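Local coordinates for protein MerB2 (Bacillus megaterium, PDB 5C17) that probably acts as an alkylmercury lyase, breaking carbon-mercury bonds in organomercurials, and is seen here with a mercury ion and a dithiol bound, at residues 4-8 / 199-203; 29-34 / 76-82; 127-131 / 143-147. One frame throughout, in Å; residues are numbered along the deposited sequence.

Interaction 1 of 3, residues 4-8 / 199-203; sequences KTELK and SFGNE
Leu7 lies over one face of the Phe200 ring, and beside this pair Lys4 reaches across to Glu203. The Leu7 methyl CD2 makes a CH-pi contact, 3.5 Å from the centroid of the Phe200 ring and 17° off the ring normal. Leu7 CG is anti to the backbone N (chi1 -175°), which carries the branch out toward helix 194-207. The same CD2 also touches Glu203 CB at 3.7 Å. Lys4 comes to the Phe200 ring at a slant, with its CD 3.8 Å from Phe200 CD1. The lysine chain then bends at chi3, and the ammonium group turns toward the middle of helix 194-207. Lys4 NZ forms a salt bridge to the syn lone pair of Glu203 OE2 at 2.9 Å, with a weak second bond to OE1. Glu203 has two conformers; the salt bridge belongs to the one described and may not hold in the other. Lys4 NZ also donates to the backbone Ser199 O at 2.9 Å, from above the carbonyl plane. Asn202 N reaches that same oxygen from the opposite face. A water accepts from both Lys4 NZ and Asn202 ND2. Lys8 runs past the carboxylate, with its CE 3.3 Å from Glu203 OE1. Phe200 also touches Ile104 and Glu108 of helix 103-113, so it meets both that helix and the N-terminal one. An alanine in place of Phe200 is likely to leave the Leu7 methyl without its aromatic platform and to open a gap beside the Lys4 chain. The contact thus combines an apolar half with a charged half. Carboxylate, carbonyl and water would probably stabilise the ammonium charge, and so help tie Lys4, just before helix 5-17, to helix 194-207.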
loop_
_atom_site.group_PDB
_atom_site.type_symbol
_atom_site.label_atom_id
_atom_site.label_comp_id
_atom_site.label_asym_id
_atom_site.label_seq_id
_atom_site.Cartn_x
_atom_site.Cartn_y
_atom_site.Cartn_z
ATOM N N LYS A 4 -10.788 -14.269 2.248
ATOM C CA LYS A 4 -9.796 -13.583 1.421
ATOM C C LYS A 4 -9.766 -14.117 -0.007
ATOM O O LYS A 4 -8.864 -13.781 -0.775
ATOM C CB LYS A 4 -8.394 -13.692 2.038
ATOM C CG LYS A 4 -8.132 -12.730 3.185
ATOM C CD LYS A 4 -6.644 -12.548 3.421
ATOM C CE LYS A 4 -5.974 -13.854 3.822
ATOM N NZ LYS A 4 -4.497 -13.686 3.966
ATOM N N THR A 5 -10.749 -14.938 -0.369
ATOM C CA THR A 5 -10.848 -15.449 -1.735
ATOM C C THR A 5 -10.865 -14.278 -2.699
ATOM O O THR A 5 -10.194 -14.281 -3.731
ATOM C CB THR A 5 -12.134 -16.296 -1.922
ATOM O OG1 THR A 5 -12.022 -17.496 -1.146
ATOM C CG2 THR A 5 -12.358 -16.664 -3.389
ATOM N N GLU A 6 -11.612 -13.252 -2.333
ATOM C CA GLU A 6 -11.748 -12.087 -3.170
ATOM C C GLU A 6 -10.383 -11.425 -3.425
ATOM O O GLU A 6 -10.084 -11.059 -4.565
ATOM C CB GLU A 6 -12.745 -11.123 -2.532
ATOM C CG GLU A 6 -12.981 -9.866 -3.329
ATOM C CD GLU A 6 -14.034 -8.975 -2.704
ATOM O OE1 GLU A 6 -14.862 -9.490 -1.926
ATOM O OE2 GLU A 6 -14.032 -7.757 -2.990
ATOM N N LEU A 7 -9.552 -11.269 -2.389
ATOM C CA LEU A 7 -8.245 -10.625 -2.557
ATOM C C LEU A 7 -7.313 -11.431 -3.459
ATOM O O LEU A 7 -6.640 -10.880 -4.325
ATOM C CB LEU A 7 -7.584 -10.399 -1.196
ATOM C CG LEU A 7 -6.272 -9.631 -1.225
ATOM C CD1 LEU A 7 -6.456 -8.241 -1.869
ATOM C CD2 LEU A 7 -5.732 -9.525 0.180
ATOM N N LYS A 8 -7.259 -12.735 -3.241
ATOM C CA LYS A 8 -6.457 -13.612 -4.093
ATOM C C LYS A 8 -6.903 -13.478 -5.539
ATOM O O LYS A 8 -6.073 -13.369 -6.456
ATOM C CB LYS A 8 -6.606 -15.071 -3.650
ATOM C CG LYS A 8 -6.307 -15.300 -2.196
ATOM C CD LYS A 8 -6.426 -16.760 -1.811
ATOM C CE LYS A 8 -5.869 -16.990 -0.417
ATOM N NZ LYS A 8 -5.788 -18.431 -0.110
ATOM N N SER A 199 -2.894 -9.872 7.482
ATOM C CA SER A 199 -2.925 -11.083 6.671
ATOM C C SER A 199 -2.932 -10.764 5.170
ATOM O O SER A 199 -2.530 -11.590 4.355
ATOM C CB SER A 199 -4.135 -11.937 7.037
ATOM O OG SER A 199 -5.287 -11.431 6.414
ATOM N N PHE A 200 -3.360 -9.561 4.799
ATOM C CA PHE A 200 -3.379 -9.193 3.390
ATOM C C PHE A 200 -1.972 -9.206 2.776
ATOM O O PHE A 200 -1.823 -9.373 1.581
ATOM C CB PHE A 200 -3.978 -7.806 3.198
ATOM C CG PHE A 200 -5.482 -7.783 3.110
ATOM C CD1 PHE A 200 -6.263 -8.812 3.613
ATOM C CD2 PHE A 200 -6.110 -6.716 2.499
ATOM C CE1 PHE A 200 -7.656 -8.758 3.505
ATOM C CE2 PHE A 200 -7.498 -6.658 2.392
ATOM C CZ PHE A 200 -8.263 -7.676 2.898
ATOM N N GLY A 201 -0.945 -9.045 3.599
ATOM C CA GLY A 201 0.415 -9.074 3.093
ATOM C C GLY A 201 0.773 -10.411 2.486
ATOM O O GLY A 201 1.674 -10.479 1.658
ATOM N N ASN A 202 0.095 -11.484 2.900
ATOM C CA ASN A 202 0.279 -12.792 2.276
ATOM C C ASN A 202 0.038 -12.721 0.771
ATOM O O ASN A 202 0.829 -13.235 -0.027
ATOM C CB ASN A 202 -0.701 -13.821 2.858
ATOM C CG ASN A 202 -0.366 -14.237 4.281
ATOM O OD1 ASN A 202 0.700 -13.938 4.794
ATOM N ND2 ASN A 202 -1.290 -14.954 4.921
ATOM N N GLU A 203 -1.045 -12.063 0.393
ATOM C CA GLU A 203 -1.452 -11.995 -0.992
ATOM C C GLU A 203 -0.544 -11.031 -1.774
ATOM O O GLU A 203 -0.256 -11.258 -2.942
ATOM C CB GLU A 203 -2.928 -11.602 -1.085
ATOM C CG GLU A 203 -3.896 -12.777 -0.834
ATOM C CD GLU A 203 -4.087 -13.142 0.641
ATOM O OE1 GLU A 203 -4.642 -14.232 0.896
ATOM O OE2 GLU A 203 -3.726 -12.351 1.542
HETATM O O HOH W 1 -2.850 -16.265 2.961
#

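Interaction 2 of 3, residues 29-34 / 76-82; sequences IFFSIR and IVGALGL
Helix 29-34 crosses strand 76-79 nearly at a right angle, 104° between their directions, and brings Phe30 and Ala79 together with their CA atoms 5.5 Å apart. The axes approach to 7.7 Å. The contact between them is apolar and buried. The Ile29 CG2 methyl touches two strand side chains, 3.6 Å from Ala79 CB and 3.7 Å from Ile76 CG2. The Ile29 and Ile76 chains lie roughly perpendicular. One turn further on, Ile33 divides its work between two branches. Its CD1 rests on the backbone, 3.6 Å from Val77 C, where the strand bulges. Its CG2 meets Leu82 CG at 3.7 Å, and these two side chains run past one another head to tail. Phe30 has CG anti to its own N (chi1 -177°), and this swings the ring out beside the turn. There the ring edge faces Ala79 O, in the ring plane, with Phe30 CD1 3.5 Å from that oxygen. Leu80 CB and Leu82 CB approach the same ring obliquely at CD1 and CE1. Leu109 and Leu113 of helix 103-113 also touch Phe30. Leu82 CD2 ends against the backbone N of Arg34. Ile68 of the neighbouring strand lies against Ile29, Ile76 and Ala79. Residues 76-82 form one arm and the turn of a beta hairpin, and lead into its second strand. Val77 and Gly78 together face Val69 in a classic beta bulge, and a type I' turn from Ala79 to Leu82 joins strands 76-79 and 82-83, with the helix packed across them.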
loop_
_atom_site.group_PDB
_atom_site.type_symbol
_atom_site.label_atom_id
_atom_site.label_comp_id
_atom_site.label_asym_id
_atom_site.label_seq_id
_atom_site.Cartn_x
_atom_site.Cartn_y
_atom_site.Cartn_z
ATOM N N ILE A 29 11.542 -2.192 -8.258
ATOM C CA ILE A 29 11.160 -0.882 -7.732
ATOM C C ILE A 29 10.855 -0.977 -6.227
ATOM O O ILE A 29 11.383 -0.225 -5.403
ATOM C CB ILE A 29 9.929 -0.318 -8.460
ATOM C CG1 ILE A 29 10.245 -0.060 -9.939
ATOM C CG2 ILE A 29 9.476 0.978 -7.794
ATOM C CD1 ILE A 29 9.006 0.245 -10.810
ATOM N N PHE A 30 9.994 -1.926 -5.882
ATOM C CA PHE A 30 9.471 -2.085 -4.524
ATOM C C PHE A 30 10.595 -2.287 -3.515
ATOM O O PHE A 30 10.646 -1.617 -2.484
ATOM C CB PHE A 30 8.493 -3.256 -4.525
ATOM C CG PHE A 30 7.798 -3.512 -3.209
ATOM C CD1 PHE A 30 6.783 -2.671 -2.750
ATOM C CD2 PHE A 30 8.119 -4.630 -2.461
ATOM C CE1 PHE A 30 6.122 -2.944 -1.557
ATOM C CE2 PHE A 30 7.456 -4.915 -1.276
ATOM C CZ PHE A 30 6.462 -4.070 -0.824
ATOM N N PHE A 31 11.524 -3.195 -3.819
ATOM C CA PHE A 31 12.574 -3.468 -2.859
ATOM C C PHE A 31 13.610 -2.312 -2.800
ATOM O O PHE A 31 14.262 -2.120 -1.780
ATOM C CB PHE A 31 13.181 -4.853 -3.121
ATOM C CG PHE A 31 12.190 -5.986 -2.886
ATOM C CD1 PHE A 31 11.631 -6.183 -1.626
ATOM C CD2 PHE A 31 11.790 -6.822 -3.922
ATOM C CE1 PHE A 31 10.712 -7.197 -1.405
ATOM C CE2 PHE A 31 10.875 -7.850 -3.696
ATOM C CZ PHE A 31 10.333 -8.024 -2.441
ATOM N N SER A 32 13.724 -1.510 -3.859
ATOM C CA SER A 32 14.549 -0.304 -3.803
ATOM C C SER A 32 13.908 0.748 -2.879
ATOM O O SER A 32 14.588 1.363 -2.060
ATOM C CB SER A 32 14.746 0.267 -5.207
ATOM O OG SER A 32 15.615 1.375 -5.190
ATOM N N ILE A 33 12.598 0.949 -3.006
ATOM C CA ILE A 33 11.872 1.871 -2.132
ATOM C C ILE A 33 12.032 1.419 -0.668
ATOM O O ILE A 33 12.234 2.248 0.218
ATOM C CB ILE A 33 10.376 1.940 -2.528
ATOM C CG1 ILE A 33 10.213 2.498 -3.963
ATOM C CG2 ILE A 33 9.585 2.789 -1.549
ATOM C CD1 ILE A 33 10.880 3.827 -4.219
ATOM N N ARG A 34 11.936 0.111 -0.429
ATOM C CA ARG A 34 12.153 -0.457 0.906
ATOM C C ARG A 34 13.485 0.010 1.471
ATOM O O ARG A 34 13.608 0.289 2.666
ATOM C CB ARG A 34 12.129 -1.983 0.855
ATOM C CG ARG A 34 12.461 -2.688 2.177
ATOM C CD ARG A 34 12.923 -4.112 1.928
ATOM N NE ARG A 34 14.149 -4.169 1.123
ATOM C CZ ARG A 34 14.625 -5.278 0.568
ATOM N NH1 ARG A 34 13.996 -6.429 0.744
ATOM N NH2 ARG A 34 15.735 -5.237 -0.157
ATOM N N ILE A 76 10.954 7.579 -9.582
ATOM C CA ILE A 76 9.933 6.738 -8.951
ATOM C C ILE A 76 10.183 6.667 -7.447
ATOM O O ILE A 76 11.273 6.267 -7.003
ATOM C CB ILE A 76 9.945 5.319 -9.557
ATOM C CG1 ILE A 76 9.717 5.364 -11.071
ATOM C CG2 ILE A 76 8.897 4.420 -8.871
ATOM C CD1 ILE A 76 10.138 4.101 -11.783
ATOM N N VAL A 77 9.177 7.054 -6.667
ATOM C CA VAL A 77 9.338 7.221 -5.223
ATOM C C VAL A 77 8.354 6.390 -4.404
ATOM O O VAL A 77 8.388 6.414 -3.175
ATOM C CB VAL A 77 9.215 8.706 -4.810
ATOM C CG1 VAL A 77 10.385 9.502 -5.388
ATOM C CG2 VAL A 77 7.863 9.308 -5.256
ATOM N N GLY A 78 7.478 5.656 -5.072
ATOM C CA GLY A 78 6.538 4.809 -4.367
ATOM C C GLY A 78 6.075 3.669 -5.238
ATOM O O GLY A 78 6.033 3.806 -6.465
ATOM N N ALA A 79 5.731 2.545 -4.607
ATOM C CA ALA A 79 5.230 1.393 -5.348
ATOM C C ALA A 79 4.421 0.503 -4.416
ATOM O O ALA A 79 4.849 0.244 -3.291
ATOM C CB ALA A 79 6.368 0.596 -5.943
ATOM N N LEU A 80 3.262 0.052 -4.886
ATOM C CA LEU A 80 2.485 -0.987 -4.210
ATOM C C LEU A 80 2.226 -0.644 -2.746
ATOM O O LEU A 80 2.258 -1.529 -1.885
ATOM C CB LEU A 80 3.169 -2.352 -4.334
ATOM C CG LEU A 80 3.475 -2.792 -5.769
ATOM C CD1 LEU A 80 4.165 -4.106 -5.766
ATOM C CD2 LEU A 80 2.244 -2.876 -6.640
ATOM N N GLY A 81 1.955 0.634 -2.486
ATOM C CA GLY A 81 1.586 1.092 -1.143
ATOM C C GLY A 81 2.717 1.668 -0.311
ATOM O O GLY A 81 2.469 2.292 0.708
ATOM N N LEU A 82 3.955 1.446 -0.738
ATOM C CA LEU A 82 5.129 1.863 0.008
ATOM C C LEU A 82 5.725 3.120 -0.641
ATOM O O LEU A 82 5.855 3.179 -1.856
ATOM C CB LEU A 82 6.157 0.734 -0.023
ATOM C CG LEU A 82 7.433 0.937 0.790
ATOM C CD1 LEU A 82 7.143 1.050 2.280
ATOM C CD2 LEU A 82 8.413 -0.205 0.511
#

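Interaction 3 of 3, residues 127-131 / 143-147; sequences GEPIE and TPDST
Glu131 and Thr143 form an antiparallel hydrogen-bonded pair, and this is the firm part of the contact. Glu131 N donates to Thr143 O at 2.9 Å, and Thr143 N returns a bond to Glu131 O at 2.8 Å. Both bonds are nearly straight. Ile130 CA adds a C-H contact to Thr143 O. Next to this pair the packing stays close. Ile130 and Thr147 meet tip to tip, CG2 to CG2 at 3.9 Å, and both touch Tyr170. Pro144, which follows a cis peptide bond, sets its CD crosswise to Ile130 CG1. Its carbonyl starts a type I turn and accepts from both N and OG1 of Thr147, the hydroxyl bond being 2.8 Å. The other side is looser and wetter. A water bridges Pro129 O and Thr143 OG1. Glu128 OE1 comes to 3.3 Å from Pro144 CG, an apolar carbon, while its OE2 bonds to Thr126 OG1. Glu131 runs alongside Thr143 and forms a salt bridge with Lys141. Backbone bonds therefore do most of the polar joining here, and the two acidic side chains find their main polar partners outside the contact.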
loop_
_atom_site.group_PDB
_atom_site.type_symbol
_atom_site.label_atom_id
_atom_site.label_comp_id
_atom_site.label_asym_id
_atom_site.label_seq_id
_atom_site.Cartn_x
_atom_site.Cartn_y
_atom_site.Cartn_z
ATOM N N GLY A 127 -9.384 13.178 13.537
ATOM C CA GLY A 127 -8.065 13.761 13.401
ATOM C C GLY A 127 -7.078 13.349 14.484
ATOM O O GLY A 127 -5.921 13.768 14.466
ATOM N N GLU A 128 -7.509 12.529 15.430
ATOM C CA GLU A 128 -6.632 12.155 16.530
ATOM C C GLU A 128 -5.530 11.200 16.042
ATOM O O GLU A 128 -5.692 10.516 15.027
ATOM C CB GLU A 128 -7.428 11.501 17.651
ATOM C CG GLU A 128 -7.868 10.082 17.378
ATOM C CD GLU A 128 -8.898 9.630 18.395
ATOM O OE1 GLU A 128 -8.508 9.010 19.397
ATOM O OE2 GLU A 128 -10.090 9.953 18.215
ATOM N N PRO A 129 -4.407 11.140 16.776
ATOM C CA PRO A 129 -3.329 10.241 16.350
ATOM C C PRO A 129 -3.671 8.774 16.609
ATOM O O PRO A 129 -4.324 8.439 17.597
ATOM C CB PRO A 129 -2.141 10.695 17.206
ATOM C CG PRO A 129 -2.772 11.314 18.422
ATOM C CD PRO A 129 -4.032 11.943 17.954
ATOM N N ILE A 130 -3.205 7.914 15.715
ATOM C CA ILE A 130 -3.318 6.465 15.823
ATOM C C ILE A 130 -1.909 5.890 15.816
ATOM O O ILE A 130 -1.085 6.293 14.991
ATOM C CB ILE A 130 -4.141 5.921 14.647
ATOM C CG1 ILE A 130 -5.597 6.408 14.824
ATOM C CG2 ILE A 130 -4.035 4.379 14.536
ATOM C CD1 ILE A 130 -6.524 5.964 13.805
ATOM N N GLU A 131 -1.628 5.000 16.758
ATOM C CA GLU A 131 -0.339 4.322 16.843
ATOM C C GLU A 131 -0.571 2.824 16.916
ATOM O O GLU A 131 -1.385 2.351 17.711
ATOM C CB GLU A 131 0.450 4.792 18.061
ATOM C CG GLU A 131 0.793 6.271 17.975
ATOM C CD GLU A 131 1.921 6.685 18.907
ATOM O OE1 GLU A 131 2.521 7.750 18.660
ATOM O OE2 GLU A 131 2.210 5.957 19.881
ATOM N N THR A 143 -3.307 2.128 19.767
ATOM C CA THR A 143 -3.990 3.223 20.433
ATOM C C THR A 143 -4.598 4.135 19.390
ATOM O O THR A 143 -3.903 4.556 18.468
ATOM C CB THR A 143 -3.062 4.034 21.348
ATOM O OG1 THR A 143 -2.014 4.645 20.589
ATOM C CG2 THR A 143 -2.467 3.152 22.418
ATOM N N PRO A 144 -5.893 4.449 19.519
ATOM C CA PRO A 144 -6.837 3.892 20.493
ATOM C C PRO A 144 -7.027 2.385 20.322
ATOM O O PRO A 144 -6.849 1.861 19.227
ATOM C CB PRO A 144 -8.142 4.618 20.169
ATOM C CG PRO A 144 -7.761 5.809 19.413
ATOM C CD PRO A 144 -6.542 5.447 18.649
ATOM N N ASP A 145 -7.386 1.697 21.398
ATOM C CA ASP A 145 -7.503 0.246 21.338
ATOM C C ASP A 145 -8.586 -0.210 20.358
ATOM O O ASP A 145 -8.530 -1.332 19.851
ATOM C CB ASP A 145 -7.719 -0.374 22.732
ATOM C CG ASP A 145 -8.890 0.230 23.494
ATOM O OD1 ASP A 145 -9.692 0.992 22.921
ATOM O OD2 ASP A 145 -9.014 -0.079 24.700
ATOM N N SER A 146 -9.539 0.680 20.072
ATOM C CA SER A 146 -10.678 0.398 19.200
ATOM C C SER A 146 -10.446 0.698 17.709
ATOM O O SER A 146 -11.379 0.651 16.896
ATOM C CB SER A 146 -11.881 1.210 19.690
ATOM O OG SER A 146 -11.508 2.559 19.912
ATOM N N THR A 147 -9.200 0.964 17.332
ATOM C CA THR A 147 -8.861 1.311 15.957
ATOM C C THR A 147 -9.282 0.217 14.983
ATOM O O THR A 147 -9.068 -0.974 15.223
ATOM C CB THR A 147 -7.356 1.578 15.847
ATOM O OG1 THR A 147 -7.025 2.751 16.592
ATOM C CG2 THR A 147 -6.918 1.823 14.406
HETATM O O HOH W 2 -2.617 7.174 19.575
#

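Of the three, interaction 1 closes the longest loop, and interactions 2 and 3 are nested inside it one after the other. Interactions 2 and 3 both reach the eight-stranded sheet, on opposite sides of the chain's centre, with their own centres 26 Å apart. The centres of interactions 1 and 2 are 20 Å apart and their nearest atoms about 8 Å. These two contacts do not touch, but helix 103-113 meets side chains of both. That helix follows Cys102, which binds mercury together with Cys165. Two contacts lie near the site. The Leu7 side chain is about 6 Å from the bound dithiol, and the Leu80 side chain about 7 Å.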